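Local coordinates for protein subdomain of Desmoplakin Carboxy-Terminal domain (DPCT) (Homo sapiens, PDB 1LM5) that binds intermediate filaments through plakin repeats of the desmoplakin tail, and so probably links them to desmosomes, at residues L128-V133 with K145-G150. Numbering follows the deposited sequence.
Sequences LVDPEV and KGFIDG
The Phe147 ring meets Asp130 with its edge: OD1 of Asp130 lies near the ring plane, 3.6 Å from CZ, Asp130 CA sits in that plane beside CE1, and the carboxylate stands almost upright to the ring, the two planes 81° apart. Val129 O and Pro131 CD approach the same end obliquely. Within this plakin (plectin) repeat the contact joins the first strand of a two-stranded β-hairpin, 129-130, to the loop linking helix 139-145 with helix 150-157. An acidic oxygen at the slightly positive edge of a phenyl ring is probably favourable, and here the same OD1 also accepts the backbone N of Glu132 at 2.9 Å, an Asx turn. That N-H comes from above the carboxylate plane, 52° out of it; CG, anti to the backbone N, carries the carboxylate to both the ring edge and the turn. Helix 139-145 ends in a Schellman motif at Gly146, and beside it Lys145, bent at chi2 and chi3, brings its ammonium to the hairpin. At the Leu128 end of the contact, Leu128 and Ile148 meet tip to tip, CD1 to CD1 at 3.9 Å, and both also touch Leu156 of helix 150-157, extending the apolar core. Asp149 N-caps that helix through a bond to Ala152 N. The polar end is a small salt-bridge network: Asp130 OD2 lies a long 3.8 Å from Lys145 NZ, whereas Glu132 OE2 receives NZ on its syn side at 2.8 Å, 26° out of the carboxylate plane.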
loop_
_atom_site.group_PDB
_atom_site.type_symbol
_atom_site.label_atom_id
_atom_site.label_comp_id
_atom_site.label_asym_id
_atom_site.label_seq_id
_atom_site.Cartn_x
_atom_site.Cartn_y
_atom_site.Cartn_z
ATOM N N LEU B 128 -3.717 0.043 -9.498
ATOM C CA LEU B 128 -4.874 0.853 -9.196
ATOM C C LEU B 128 -5.195 0.795 -7.723
ATOM O O LEU B 128 -4.947 -0.214 -7.058
ATOM C CB LEU B 128 -6.084 0.379 -9.989
ATOM C CG LEU B 128 -5.931 0.438 -11.505
ATOM C CD1 LEU B 128 -7.285 0.170 -12.137
ATOM C CD2 LEU B 128 -5.405 1.808 -11.916
ATOM N N VAL B 129 -5.755 1.890 -7.229
ATOM C CA VAL B 129 -6.125 1.998 -5.833
ATOM C C VAL B 129 -7.562 1.569 -5.604
ATOM O O VAL B 129 -8.462 1.956 -6.347
ATOM C CB VAL B 129 -5.988 3.447 -5.341
ATOM C CG1 VAL B 129 -6.517 3.577 -3.918
ATOM C CG2 VAL B 129 -4.534 3.880 -5.414
ATOM N N ASP B 130 -7.769 0.744 -4.586
ATOM C CA ASP B 130 -9.118 0.351 -4.220
ATOM C C ASP B 130 -9.456 1.261 -3.037
ATOM O O ASP B 130 -8.927 1.086 -1.946
ATOM C CB ASP B 130 -9.169 -1.105 -3.778
ATOM C CG ASP B 130 -10.540 -1.494 -3.283
ATOM O OD1 ASP B 130 -11.429 -0.612 -3.249
ATOM O OD2 ASP B 130 -10.728 -2.671 -2.934
ATOM N N PRO B 131 -10.324 2.262 -3.249
ATOM C CA PRO B 131 -10.726 3.207 -2.199
ATOM C C PRO B 131 -11.292 2.498 -0.972
ATOM O O PRO B 131 -11.209 3.010 0.142
ATOM C CB PRO B 131 -11.789 4.065 -2.888
ATOM C CG PRO B 131 -11.449 3.948 -4.337
ATOM C CD PRO B 131 -11.084 2.508 -4.484
ATOM N N GLU B 132 -11.871 1.324 -1.191
ATOM C CA GLU B 132 -12.453 0.532 -0.112
ATOM C C GLU B 132 -11.454 0.268 1.014
ATOM O O GLU B 132 -11.775 0.430 2.188
ATOM C CB GLU B 132 -12.943 -0.808 -0.655
ATOM C CG GLU B 132 -13.283 -1.827 0.417
ATOM C CD GLU B 132 -13.217 -3.264 -0.094
ATOM O OE1 GLU B 132 -13.498 -4.192 0.699
ATOM O OE2 GLU B 132 -12.881 -3.466 -1.285
ATOM N N VAL B 133 -10.248 -0.150 0.641
ATOM C CA VAL B 133 -9.193 -0.455 1.602
ATOM C C VAL B 133 -8.007 0.494 1.440
ATOM O O VAL B 133 -6.967 0.321 2.061
ATOM C CB VAL B 133 -8.692 -1.893 1.417
ATOM C CG1 VAL B 133 -9.830 -2.876 1.657
ATOM C CG2 VAL B 133 -8.127 -2.065 0.001
ATOM N N LYS B 145 -13.040 -6.654 -9.313
ATOM C CA LYS B 145 -13.885 -5.699 -8.606
ATOM C C LYS B 145 -14.792 -4.960 -9.581
ATOM O O LYS B 145 -15.735 -4.295 -9.169
ATOM C CB LYS B 145 -13.023 -4.689 -7.852
ATOM C CG LYS B 145 -12.006 -5.315 -6.913
ATOM C CD LYS B 145 -12.621 -5.771 -5.610
ATOM C CE LYS B 145 -13.019 -4.585 -4.747
ATOM N NZ LYS B 145 -13.617 -5.024 -3.462
ATOM N N GLY B 146 -14.493 -5.075 -10.868
ATOM C CA GLY B 146 -15.295 -4.403 -11.875
ATOM C C GLY B 146 -14.923 -2.943 -12.074
ATOM O O GLY B 146 -15.691 -2.178 -12.659
ATOM N N PHE B 147 -13.756 -2.541 -11.578
ATOM C CA PHE B 147 -13.310 -1.157 -11.737
ATOM C C PHE B 147 -13.116 -0.870 -13.208
ATOM O O PHE B 147 -13.515 0.175 -13.717
ATOM C CB PHE B 147 -11.959 -0.921 -11.058
ATOM C CG PHE B 147 -12.013 -0.903 -9.565
ATOM C CD1 PHE B 147 -10.867 -0.629 -8.834
ATOM C CD2 PHE B 147 -13.197 -1.163 -8.884
ATOM C CE1 PHE B 147 -10.901 -0.614 -7.450
ATOM C CE2 PHE B 147 -13.239 -1.148 -7.504
ATOM C CZ PHE B 147 -12.091 -0.876 -6.782
ATOM N N ILE B 148 -12.467 -1.810 -13.877
ATOM C CA ILE B 148 -12.163 -1.691 -15.291
ATOM C C ILE B 148 -12.425 -3.044 -15.921
ATOM O O ILE B 148 -12.395 -4.068 -15.240
ATOM C CB ILE B 148 -10.674 -1.355 -15.500
ATOM C CG1 ILE B 148 -9.817 -2.465 -14.880
ATOM C CG2 ILE B 148 -10.337 -0.035 -14.840
ATOM C CD1 ILE B 148 -8.312 -2.248 -15.007
ATOM N N ASP B 149 -12.692 -3.048 -17.219
ATOM C CA ASP B 149 -12.911 -4.295 -17.927
ATOM C C ASP B 149 -11.616 -4.584 -18.666
ATOM O O ASP B 149 -10.671 -3.792 -18.603
ATOM C CB ASP B 149 -14.091 -4.179 -18.904
ATOM C CG ASP B 149 -13.923 -3.050 -19.917
ATOM O OD1 ASP B 149 -14.898 -2.782 -20.660
ATOM O OD2 ASP B 149 -12.838 -2.438 -19.982
ATOM N N GLY B 150 -11.562 -5.716 -19.353
ATOM C CA GLY B 150 -10.356 -6.077 -20.074
ATOM C C GLY B 150 -9.845 -4.994 -21.002
ATOM O O GLY B 150 -8.637 -4.777 -21.096
#